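Local coordinates for polysaccharide Lyase Family 6 (Bacteroides cellulosilyticus, PDB 6QPS), which probably cleaves mannuronic acid-rich alginate by beta-elimination as a calcium-binding polysaccharide lyase of the human gut microbiota, at residues 257-262 against 439-444; 321-326 against 339-344; 375-380 against 428-433. All blocks are in the same frame, centred on the assembly; numbering follows the deposited sequence.

Contact 1 (257-262 against 439-444); sequences RNLFYE and ERIDAC
Leu259 carries the buried centre of this contact, projecting from strand 254-261 of the parallel beta-helix toward helix 433-445, which lies against the outside of the solenoid. Its CB sits against the sulfur of Cys444, 3.9 Å from SG, with the Cys444 CB only slightly farther off. CG stands anti to the backbone N (chi1 174°), which carries the branch onward past the cysteine, and at the tip CD1 comes to 4.1 Å from CG1 of Ile441. The leucine and isoleucine side chains meet at a slant, and Leu259 bridges roughly one turn of the helix, its CB on Cys444 and its CD1 on Ile441. The cysteine sulfur has a second neighbour in this segment, the carbonyl O of Arg257, at 3.7 Å from SG.

Arg257 frames the solvent-facing margin. Its chain leaves the backbone without heading for the helix, but a bend at chi3 (53°) brings the guanidinium back, and NH2 lies 3.8 Å from the methyl CB of Ala443. A water links the same two residues: it accepts from NH2 of Arg257 at 3.0 Å, lying in the guanidinium plane, and donates to the carbonyl O of Ala443 at 2.6 Å. A salt bridge to Asp233 ties the guanidinium to the solenoid through NE, while NH2 reaches the helix by way of the water.

No direct hydrogen bond joins the two segments, and the rest is mostly apolar contact; beyond them Arg440 of the helix hydrogen-bonds the carbonyl O of Asp304. Leu259 also packs on Thr281 and Ile283 of strand 276-283. Cys444 touches Val235 of strand 230-237 as well as Leu259, so helix 433-445 lies across neighbouring coils, and Ile441 packs on Ile463 of helix 454-465.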
loop_
_atom_site.group_PDB
_atom_site.type_symbol
_atom_site.label_atom_id
_atom_site.label_comp_id
_atom_site.label_asym_id
_atom_site.label_seq_id
_atom_site.Cartn_x
_atom_site.Cartn_y
_atom_site.Cartn_z
ATOM N N ARG A 257 3.431 -2.511 10.378
ATOM C CA ARG A 257 2.245 -2.669 11.229
ATOM C C ARG A 257 0.937 -2.521 10.447
ATOM O O ARG A 257 -0.094 -2.102 10.991
ATOM C CB ARG A 257 2.263 -1.741 12.450
ATOM C CG ARG A 257 3.255 -2.131 13.539
ATOM C CD ARG A 257 3.433 -1.012 14.570
ATOM N NE ARG A 257 2.150 -0.571 15.121
ATOM C CZ ARG A 257 1.718 -0.832 16.341
ATOM N NH1 ARG A 257 2.428 -1.570 17.185
ATOM N NH2 ARG A 257 0.533 -0.371 16.716
ATOM N N ASN A 258 0.937 -2.915 9.176
ATOM C CA ASN A 258 -0.287 -2.934 8.376
ATOM C C ASN A 258 -0.956 -4.292 8.532
ATOM O O ASN A 258 -0.293 -5.284 8.837
ATOM C CB ASN A 258 0.005 -2.649 6.902
ATOM C CG ASN A 258 0.669 -1.322 6.709
ATOM O OD1 ASN A 258 0.048 -0.252 6.828
ATOM N ND2 ASN A 258 1.975 -1.364 6.466
ATOM N N LEU A 259 -2.283 -4.325 8.344
ATOM C CA LEU A 259 -3.086 -5.548 8.406
ATOM C C LEU A 259 -3.682 -5.794 7.029
ATOM O O LEU A 259 -4.349 -4.908 6.483
ATOM C CB LEU A 259 -4.224 -5.428 9.429
ATOM C CG LEU A 259 -5.214 -6.601 9.472
ATOM C CD1 LEU A 259 -4.572 -7.873 9.952
ATOM C CD2 LEU A 259 -6.393 -6.197 10.360
ATOM N N PHE A 260 -3.448 -6.998 6.478
ATOM C CA PHE A 260 -3.955 -7.414 5.162
ATOM C C PHE A 260 -4.965 -8.534 5.389
ATOM O O PHE A 260 -4.583 -9.660 5.706
ATOM C CB PHE A 260 -2.811 -7.864 4.260
ATOM C CG PHE A 260 -1.759 -6.794 4.051
ATOM C CD1 PHE A 260 -0.689 -6.662 4.927
ATOM C CD2 PHE A 260 -1.865 -5.873 3.016
ATOM C CE1 PHE A 260 0.274 -5.666 4.746
ATOM C CE2 PHE A 260 -0.902 -4.887 2.841
ATOM C CZ PHE A 260 0.156 -4.788 3.715
ATOM N N TYR A 261 -6.256 -8.211 5.266
ATOM C CA TYR A 261 -7.344 -9.095 5.675
ATOM C C TYR A 261 -8.173 -9.503 4.471
ATOM O O TYR A 261 -8.776 -8.648 3.808
ATOM C CB TYR A 261 -8.230 -8.366 6.689
ATOM C CG TYR A 261 -9.434 -9.122 7.235
ATOM C CD1 TYR A 261 -10.659 -9.120 6.554
ATOM C CD2 TYR A 261 -9.360 -9.811 8.439
ATOM C CE1 TYR A 261 -11.759 -9.778 7.065
ATOM C CE2 TYR A 261 -10.456 -10.480 8.956
ATOM C CZ TYR A 261 -11.652 -10.481 8.253
ATOM O OH TYR A 261 -12.776 -11.120 8.741
ATOM N N GLU A 262 -8.231 -10.814 4.218
ATOM C CA GLU A 262 -9.035 -11.381 3.126
ATOM C C GLU A 262 -8.770 -10.683 1.787
ATOM O O GLU A 262 -9.687 -10.468 0.995
ATOM C CB GLU A 262 -10.531 -11.353 3.465
ATOM C CG GLU A 262 -10.912 -12.307 4.593
ATOM C CD GLU A 262 -12.417 -12.438 4.807
ATOM O OE1 GLU A 262 -13.210 -11.665 4.219
ATOM O OE2 GLU A 262 -12.800 -13.326 5.598
ATOM N N GLU A 439 -3.492 -9.403 19.560
ATOM C CA GLU A 439 -2.789 -8.154 19.839
ATOM C C GLU A 439 -2.544 -7.359 18.560
ATOM O O GLU A 439 -2.727 -6.138 18.531
ATOM C CB GLU A 439 -1.459 -8.435 20.542
ATOM C CG GLU A 439 -1.616 -8.908 21.983
ATOM C CD GLU A 439 -0.308 -9.388 22.594
ATOM O OE1 GLU A 439 0.751 -9.268 21.939
ATOM O OE2 GLU A 439 -0.347 -9.901 23.733
ATOM N N ARG A 440 -2.115 -8.038 17.496
ATOM C CA ARG A 440 -1.804 -7.359 16.238
ATOM C C ARG A 440 -3.052 -6.749 15.610
ATOM O O ARG A 440 -3.035 -5.594 15.174
ATOM C CB ARG A 440 -1.152 -8.347 15.273
ATOM C CG ARG A 440 0.265 -8.740 15.640
ATOM C CD ARG A 440 0.717 -9.941 14.812
ATOM N NE ARG A 440 2.118 -10.255 15.052
ATOM C CZ ARG A 440 3.123 -9.842 14.279
ATOM N NH1 ARG A 440 2.913 -9.116 13.180
ATOM N NH2 ARG A 440 4.370 -10.174 14.608
ATOM N N ILE A 441 -4.150 -7.504 15.565
ATOM C CA ILE A 441 -5.388 -6.991 14.988
ATOM C C ILE A 441 -5.963 -5.870 15.852
ATOM O O ILE A 441 -6.333 -4.802 15.345
ATOM C CB ILE A 441 -6.386 -8.143 14.791
ATOM C CG1 ILE A 441 -5.915 -9.062 13.665
ATOM C CG2 ILE A 441 -7.764 -7.592 14.472
ATOM C CD1 ILE A 441 -6.639 -10.417 13.637
ATOM N N ASP A 442 -6.024 -6.079 17.169
ATOM C CA ASP A 442 -6.511 -5.029 18.062
ATOM C C ASP A 442 -5.744 -3.728 17.841
ATOM O O ASP A 442 -6.337 -2.641 17.810
ATOM C CB ASP A 442 -6.370 -5.466 19.520
ATOM C CG ASP A 442 -7.433 -6.480 19.957
ATOM O OD1 ASP A 442 -8.292 -6.856 19.132
ATOM O OD2 ASP A 442 -7.383 -6.890 21.136
ATOM N N ALA A 443 -4.419 -3.811 17.689
ATOM C CA ALA A 443 -3.640 -2.584 17.537
ATOM C C ALA A 443 -3.946 -1.863 16.231
ATOM O O ALA A 443 -3.776 -0.640 16.154
ATOM C CB ALA A 443 -2.139 -2.889 17.618
ATOM N N CYS A 444 -4.343 -2.587 15.185
ATOM C CA CYS A 444 -4.549 -1.948 13.890
ATOM C C CYS A 444 -5.971 -1.436 13.670
ATOM O O CYS A 444 -6.151 -0.431 12.965
ATOM C CB CYS A 444 -4.182 -2.865 12.716
ATOM S SG CYS A 444 -3.812 -2.009 11.165
HETATM O O HOH W 1 -1.847 0.879 15.331
#

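Contact 2 (321-326 against 339-344); sequences VYERPT and YHRVEN
Arg341 grips the carboxylate of Glu323 side-on, NE bonding OE1 and NH2 bonding OE2, each at 2.8 Å, in a two-pronged salt bridge across the long loop that leaves the parallel beta-helix between strands 313-318 and 345-353. Both bonds are nearly straight, and both use the syn side of the carboxylate. The acceptors lie in the guanidinium plane, while the two flat groups are turned by 21°. Glu323 starts out pointing away from the other segment, and a bend at chi2 (-74°) folds its carboxylate back alongside the arginine. A lysine in place of Arg341 would probably lose the paired grip, leaving the Glu323 carboxylate freer to turn.

The negative charge of Glu343 lies close by, and one water donates to both OE1 of Glu323 and OE2 of Glu343 while accepting from the backbone N of Arg324. This bridge, together with Arg341 and the salt bridge from Glu343 to Arg369, probably eases the approach of the two acids.

Between the backbones, Tyr322 and His340 form a single beta bridge. The carbonyl O of Tyr339 accepts from the backbone N of both Val321 and Tyr322, the first donor standing well above the carbonyl plane. Arg341 N returns a bond to Tyr322 O at 3.0 Å, and His340 CA adds a CA-H...O contact to the same oxygen.

Packing then gathers round the imidazole of His340. CB of Tyr322 lies 4.0 Å from its CD2, and the Pro325 and His340 side chains cross at about a right angle, with Pro325 CD 3.9 Å from His340 CD2. At the imidazole edge, near the ring plane, the carbonyl O of Glu323 comes to 3.3 Å from His340 CD2.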
loop_
_atom_site.group_PDB
_atom_site.type_symbol
_atom_site.label_atom_id
_atom_site.label_comp_id
_atom_site.label_asym_id
_atom_site.label_seq_id
_atom_site.Cartn_x
_atom_site.Cartn_y
_atom_site.Cartn_z
ATOM N N VAL A 321 16.425 -11.456 -13.777
ATOM C CA VAL A 321 16.903 -11.467 -15.146
ATOM C C VAL A 321 18.175 -10.654 -15.276
ATOM O O VAL A 321 19.062 -11.025 -16.051
ATOM C CB VAL A 321 15.799 -10.946 -16.098
ATOM C CG1 VAL A 321 16.294 -10.883 -17.532
ATOM C CG2 VAL A 321 14.530 -11.807 -15.988
ATOM N N TYR A 322 18.263 -9.527 -14.562
ATOM C CA TYR A 322 19.408 -8.631 -14.662
ATOM C C TYR A 322 19.970 -8.333 -13.282
ATOM O O TYR A 322 19.311 -8.509 -12.258
ATOM C CB TYR A 322 19.041 -7.291 -15.341
ATOM C CG TYR A 322 18.489 -7.472 -16.724
ATOM C CD1 TYR A 322 19.312 -7.851 -17.765
ATOM C CD2 TYR A 322 17.133 -7.286 -16.992
ATOM C CE1 TYR A 322 18.814 -8.040 -19.029
ATOM C CE2 TYR A 322 16.624 -7.470 -18.260
ATOM C CZ TYR A 322 17.468 -7.853 -19.268
ATOM O OH TYR A 322 16.979 -8.043 -20.547
ATOM N N GLU A 323 21.220 -7.867 -13.275
ATOM C CA GLU A 323 21.768 -7.294 -12.060
ATOM C C GLU A 323 21.171 -5.904 -11.828
ATOM O O GLU A 323 20.643 -5.274 -12.739
ATOM C CB GLU A 323 23.290 -7.152 -12.165
ATOM C CG GLU A 323 24.049 -8.392 -12.643
ATOM C CD GLU A 323 24.136 -9.495 -11.592
ATOM O OE1 GLU A 323 23.615 -9.343 -10.470
ATOM O OE2 GLU A 323 24.745 -10.534 -11.911
ATOM N N ARG A 324 21.293 -5.412 -10.601
ATOM C CA ARG A 324 20.970 -4.016 -10.338
ATOM C C ARG A 324 21.780 -3.126 -11.280
ATOM O O ARG A 324 23.000 -3.303 -11.392
ATOM C CB ARG A 324 21.324 -3.683 -8.897
ATOM C CG ARG A 324 21.338 -2.220 -8.559
ATOM C CD ARG A 324 21.487 -2.021 -7.033
ATOM N NE ARG A 324 21.700 -0.627 -6.695
ATOM C CZ ARG A 324 22.085 -0.199 -5.499
ATOM N NH1 ARG A 324 22.307 -1.084 -4.538
ATOM N NH2 ARG A 324 22.253 1.103 -5.291
ATOM N N PRO A 325 21.159 -2.153 -11.948
ATOM C CA PRO A 325 21.897 -1.328 -12.912
ATOM C C PRO A 325 22.873 -0.388 -12.231
ATOM O O PRO A 325 22.706 -0.011 -11.064
ATOM C CB PRO A 325 20.794 -0.534 -13.626
ATOM C CG PRO A 325 19.671 -0.459 -12.581
ATOM C CD PRO A 325 19.722 -1.820 -11.893
ATOM N N THR A 326 23.916 -0.041 -12.976
ATOM C CA THR A 326 24.844 1.021 -12.621
ATOM C C THR A 326 24.627 2.195 -13.571
ATOM O O THR A 326 23.771 2.158 -14.465
ATOM C CB THR A 326 26.290 0.528 -12.698
ATOM O OG1 THR A 326 26.613 0.223 -14.060
ATOM C CG2 THR A 326 26.484 -0.705 -11.826
ATOM N N TYR A 339 13.130 -7.892 -13.994
ATOM C CA TYR A 339 13.303 -8.393 -12.635
ATOM C C TYR A 339 14.789 -8.393 -12.308
ATOM O O TYR A 339 15.605 -8.832 -13.126
ATOM C CB TYR A 339 12.754 -9.840 -12.504
ATOM C CG TYR A 339 11.260 -9.931 -12.752
ATOM C CD1 TYR A 339 10.752 -10.108 -14.032
ATOM C CD2 TYR A 339 10.359 -9.820 -11.700
ATOM C CE1 TYR A 339 9.380 -10.164 -14.259
ATOM C CE2 TYR A 339 8.990 -9.860 -11.919
ATOM C CZ TYR A 339 8.515 -10.053 -13.199
ATOM O OH TYR A 339 7.154 -10.105 -13.432
ATOM N N HIS A 340 15.134 -7.910 -11.113
ATOM C CA HIS A 340 16.522 -7.722 -10.712
ATOM C C HIS A 340 16.884 -8.647 -9.558
ATOM O O HIS A 340 16.064 -8.922 -8.668
ATOM C CB HIS A 340 16.782 -6.243 -10.422
ATOM C CG HIS A 340 16.553 -5.379 -11.619
ATOM N ND1 HIS A 340 15.293 -4.961 -12.000
ATOM C CD2 HIS A 340 17.409 -4.917 -12.560
ATOM C CE1 HIS A 340 15.395 -4.234 -13.098
ATOM N NE2 HIS A 340 16.665 -4.207 -13.471
ATOM N N ARG A 341 18.131 -9.135 -9.598
ATOM C CA ARG A 341 18.593 -10.154 -8.657
ATOM C C ARG A 341 18.267 -9.820 -7.198
ATOM O O ARG A 341 18.449 -8.687 -6.726
ATOM C CB ARG A 341 20.110 -10.351 -8.800
ATOM C CG ARG A 341 20.633 -11.566 -8.047
ATOM C CD ARG A 341 22.165 -11.543 -7.878
ATOM N NE ARG A 341 22.934 -11.737 -9.097
ATOM C CZ ARG A 341 23.374 -12.915 -9.556
ATOM N NH1 ARG A 341 23.084 -14.041 -8.925
ATOM N NH2 ARG A 341 24.108 -12.959 -10.650
ATOM N N VAL A 342 17.804 -10.828 -6.466
ATOM C CA VAL A 342 17.668 -10.719 -5.025
ATOM C C VAL A 342 19.039 -10.915 -4.391
ATOM O O VAL A 342 19.663 -11.966 -4.558
ATOM C CB VAL A 342 16.661 -11.736 -4.477
ATOM C CG1 VAL A 342 16.673 -11.714 -2.952
ATOM C CG2 VAL A 342 15.249 -11.462 -5.012
ATOM N N GLU A 343 19.504 -9.923 -3.636
ATOM C CA GLU A 343 20.722 -10.119 -2.856
ATOM C C GLU A 343 20.645 -9.299 -1.577
ATOM O O GLU A 343 19.993 -8.251 -1.528
ATOM C CB GLU A 343 22.066 -9.908 -3.579
ATOM C CG GLU A 343 22.136 -8.886 -4.618
ATOM C CD GLU A 343 23.470 -8.923 -5.392
ATOM O OE1 GLU A 343 24.476 -9.470 -4.898
ATOM O OE2 GLU A 343 23.527 -8.392 -6.511
ATOM N N ASN A 344 21.331 -9.785 -0.549
ATOM C CA ASN A 344 21.533 -9.042 0.700
ATOM C C ASN A 344 20.210 -8.726 1.389
ATOM O O ASN A 344 19.936 -7.585 1.763
ATOM C CB ASN A 344 22.358 -7.771 0.476
ATOM C CG ASN A 344 23.546 -8.012 -0.415
ATOM O OD1 ASN A 344 24.301 -8.984 -0.249
ATOM N ND2 ASN A 344 23.752 -7.122 -1.370
HETATM O O HOH W 2 22.434 -7.407 -8.718
#

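Contact 3 (375-380 against 428-433); sequences HNLFAG and DMPDGL
Leu377 and Pro430 meet tip to tip, CD2 of the leucine 3.9 Å from CG of the proline ring. The same methyl also touches Leu433, whose CD2 lies 4.1 Å from CD2 of Leu377, the two leucines crossing at a slant. One branch of the strand residue is thus set against both the loop and the first turn of the helix that follows it. With CG anti to the backbone N (chi1 175°), Leu377 extends outward from the beta-helix to make both touches.

The second cluster belongs to Met429. Its chain bends at chi2 and again at chi3 (62°), which curls the thioether back toward the strand end. SD comes to 4.0 Å from the CB of Ala379, and the terminal methyl CE goes on to the backbone of Gly380, lying 3.6 Å from its carbonyl O and 3.8 Å from its N.

Behind this layer the strand is fixed by its neighbours in the parallel beta-helix. Leu377 makes backbone hydrogen bonds to Asn350 and Phe352 and packs on Thr351 and Glu403, while Ala379 lies between Leu353 of strand 345-353 and Ala405 of strand 397-405. On the other segment, Gly432 occupies the N-cap position of helix 433-445, so Pro430 and Met429 belong to the lead-in that brings the chain from strand 424-426 to that helix.

No hydrogen bond or salt bridge crosses between the segments. Methyl, methylene and thioether groups make the side-chain contacts, and their fit depends on shape and on the shielding of apolar surface, with no directional bond to set the lead-in precisely against the strand.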
loop_
_atom_site.group_PDB
_atom_site.type_symbol
_atom_site.label_atom_id
_atom_site.label_comp_id
_atom_site.label_asym_id
_atom_site.label_seq_id
_atom_site.Cartn_x
_atom_site.Cartn_y
_atom_site.Cartn_z
ATOM N N HIS A 375 15.437 -17.644 12.354
ATOM C CA HIS A 375 14.549 -17.449 13.505
ATOM C C HIS A 375 13.097 -17.272 13.102
ATOM O O HIS A 375 12.329 -16.605 13.792
ATOM C CB HIS A 375 14.987 -16.286 14.403
ATOM C CG HIS A 375 16.337 -16.483 14.990
ATOM N ND1 HIS A 375 16.592 -17.451 15.931
ATOM C CD2 HIS A 375 17.514 -15.849 14.761
ATOM C CE1 HIS A 375 17.871 -17.406 16.264
ATOM N NE2 HIS A 375 18.455 -16.452 15.556
ATOM N N ASN A 376 12.705 -17.879 11.989
ATOM C CA ASN A 376 11.324 -17.849 11.542
ATOM C C ASN A 376 10.588 -19.100 12.011
ATOM O O ASN A 376 11.163 -20.188 12.105
ATOM C CB ASN A 376 11.233 -17.765 10.015
ATOM C CG ASN A 376 11.939 -16.543 9.463
ATOM O OD1 ASN A 376 11.457 -15.426 9.561
ATOM N ND2 ASN A 376 13.123 -16.746 8.927
ATOM N N LEU A 377 9.296 -18.942 12.273
ATOM C CA LEU A 377 8.404 -20.064 12.557
ATOM C C LEU A 377 7.665 -20.437 11.271
ATOM O O LEU A 377 6.996 -19.588 10.666
ATOM C CB LEU A 377 7.408 -19.696 13.664
ATOM C CG LEU A 377 6.350 -20.774 13.944
ATOM C CD1 LEU A 377 6.959 -22.077 14.439
ATOM C CD2 LEU A 377 5.335 -20.242 14.948
ATOM N N PHE A 378 7.817 -21.688 10.845
ATOM C CA PHE A 378 7.111 -22.256 9.693
ATOM C C PHE A 378 6.232 -23.346 10.281
ATOM O O PHE A 378 6.735 -24.329 10.823
ATOM C CB PHE A 378 8.142 -22.818 8.709
ATOM C CG PHE A 378 7.590 -23.333 7.379
ATOM C CD1 PHE A 378 6.669 -22.617 6.614
ATOM C CD2 PHE A 378 8.069 -24.520 6.881
ATOM C CE1 PHE A 378 6.224 -23.112 5.390
ATOM C CE2 PHE A 378 7.638 -25.003 5.668
ATOM C CZ PHE A 378 6.686 -24.306 4.938
ATOM N N ALA A 379 4.911 -23.144 10.252
ATOM C CA ALA A 379 4.008 -24.018 10.996
ATOM C C ALA A 379 2.695 -24.202 10.253
ATOM O O ALA A 379 2.338 -23.408 9.376
ATOM C CB ALA A 379 3.730 -23.448 12.392
ATOM N N GLY A 380 1.963 -25.218 10.656
ATOM C CA GLY A 380 0.669 -25.481 10.064
ATOM C C GLY A 380 0.317 -26.954 10.190
ATOM O O GLY A 380 0.705 -27.619 11.149
ATOM N N ASP A 428 6.837 -28.620 18.813
ATOM C CA ASP A 428 5.389 -28.691 18.949
ATOM C C ASP A 428 4.779 -27.326 18.634
ATOM O O ASP A 428 5.417 -26.288 18.795
ATOM C CB ASP A 428 5.036 -29.140 20.366
ATOM C CG ASP A 428 5.644 -30.506 20.713
ATOM O OD1 ASP A 428 5.554 -31.439 19.876
ATOM O OD2 ASP A 428 6.213 -30.651 21.819
ATOM N N MET A 429 3.549 -27.332 18.136
ATOM C CA MET A 429 2.896 -26.079 17.777
ATOM C C MET A 429 2.895 -25.129 18.971
ATOM O O MET A 429 2.401 -25.501 20.044
ATOM C CB MET A 429 1.459 -26.340 17.320
ATOM C CG MET A 429 0.682 -25.097 16.903
ATOM S SD MET A 429 1.236 -24.397 15.332
ATOM C CE MET A 429 0.890 -25.755 14.209
ATOM N N PRO A 430 3.435 -23.915 18.840
ATOM C CA PRO A 430 3.378 -22.970 19.968
ATOM C C PRO A 430 1.941 -22.613 20.331
ATOM O O PRO A 430 1.054 -22.562 19.476
ATOM C CB PRO A 430 4.145 -21.744 19.450
ATOM C CG PRO A 430 4.931 -22.225 18.252
ATOM C CD PRO A 430 4.101 -23.337 17.660
ATOM N N ASP A 431 1.718 -22.336 21.623
ATOM C CA ASP A 431 0.369 -22.147 22.146
ATOM C C ASP A 431 -0.054 -20.685 22.273
ATOM O O ASP A 431 -1.193 -20.420 22.668
ATOM C CB ASP A 431 0.230 -22.834 23.512
ATOM C CG ASP A 431 1.428 -22.587 24.411
ATOM O OD1 ASP A 431 1.613 -23.347 25.390
ATOM O OD2 ASP A 431 2.194 -21.638 24.124
ATOM N N GLY A 432 0.815 -19.733 21.956
ATOM C CA GLY A 432 0.464 -18.330 22.078
ATOM C C GLY A 432 0.026 -17.628 20.804
ATOM O O GLY A 432 -0.082 -16.397 20.806
ATOM N N LEU A 433 -0.264 -18.363 19.732
ATOM C CA LEU A 433 -0.462 -17.733 18.426
ATOM C C LEU A 433 -1.779 -16.969 18.353
ATOM O O LEU A 433 -1.844 -15.890 17.763
ATOM C CB LEU A 433 -0.402 -18.812 17.346
ATOM C CG LEU A 433 0.911 -19.578 17.228
ATOM C CD1 LEU A 433 0.784 -20.692 16.196
ATOM C CD2 LEU A 433 2.033 -18.650 16.833
#

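In the fold
Contacts 1 and 3 both fasten the C-terminal part of the chain to the outside of the beta-helix: 428-433 leads directly into the helix that carries 439-444, and the two contacts rest on different strands of the solenoid. Their centres are 19 Å apart and their nearest atoms about 7 Å, without touching. Contact 2 stands apart, its centre 32 Å from that of contact 1 and 33 Å from that of contact 3, in a protruding loop. It is the one near the metal: the side chain of Tyr339 lies about 9 Å from the bound calcium ion and about 8 Å from the side chains of its ligands Asn210 and Glu244.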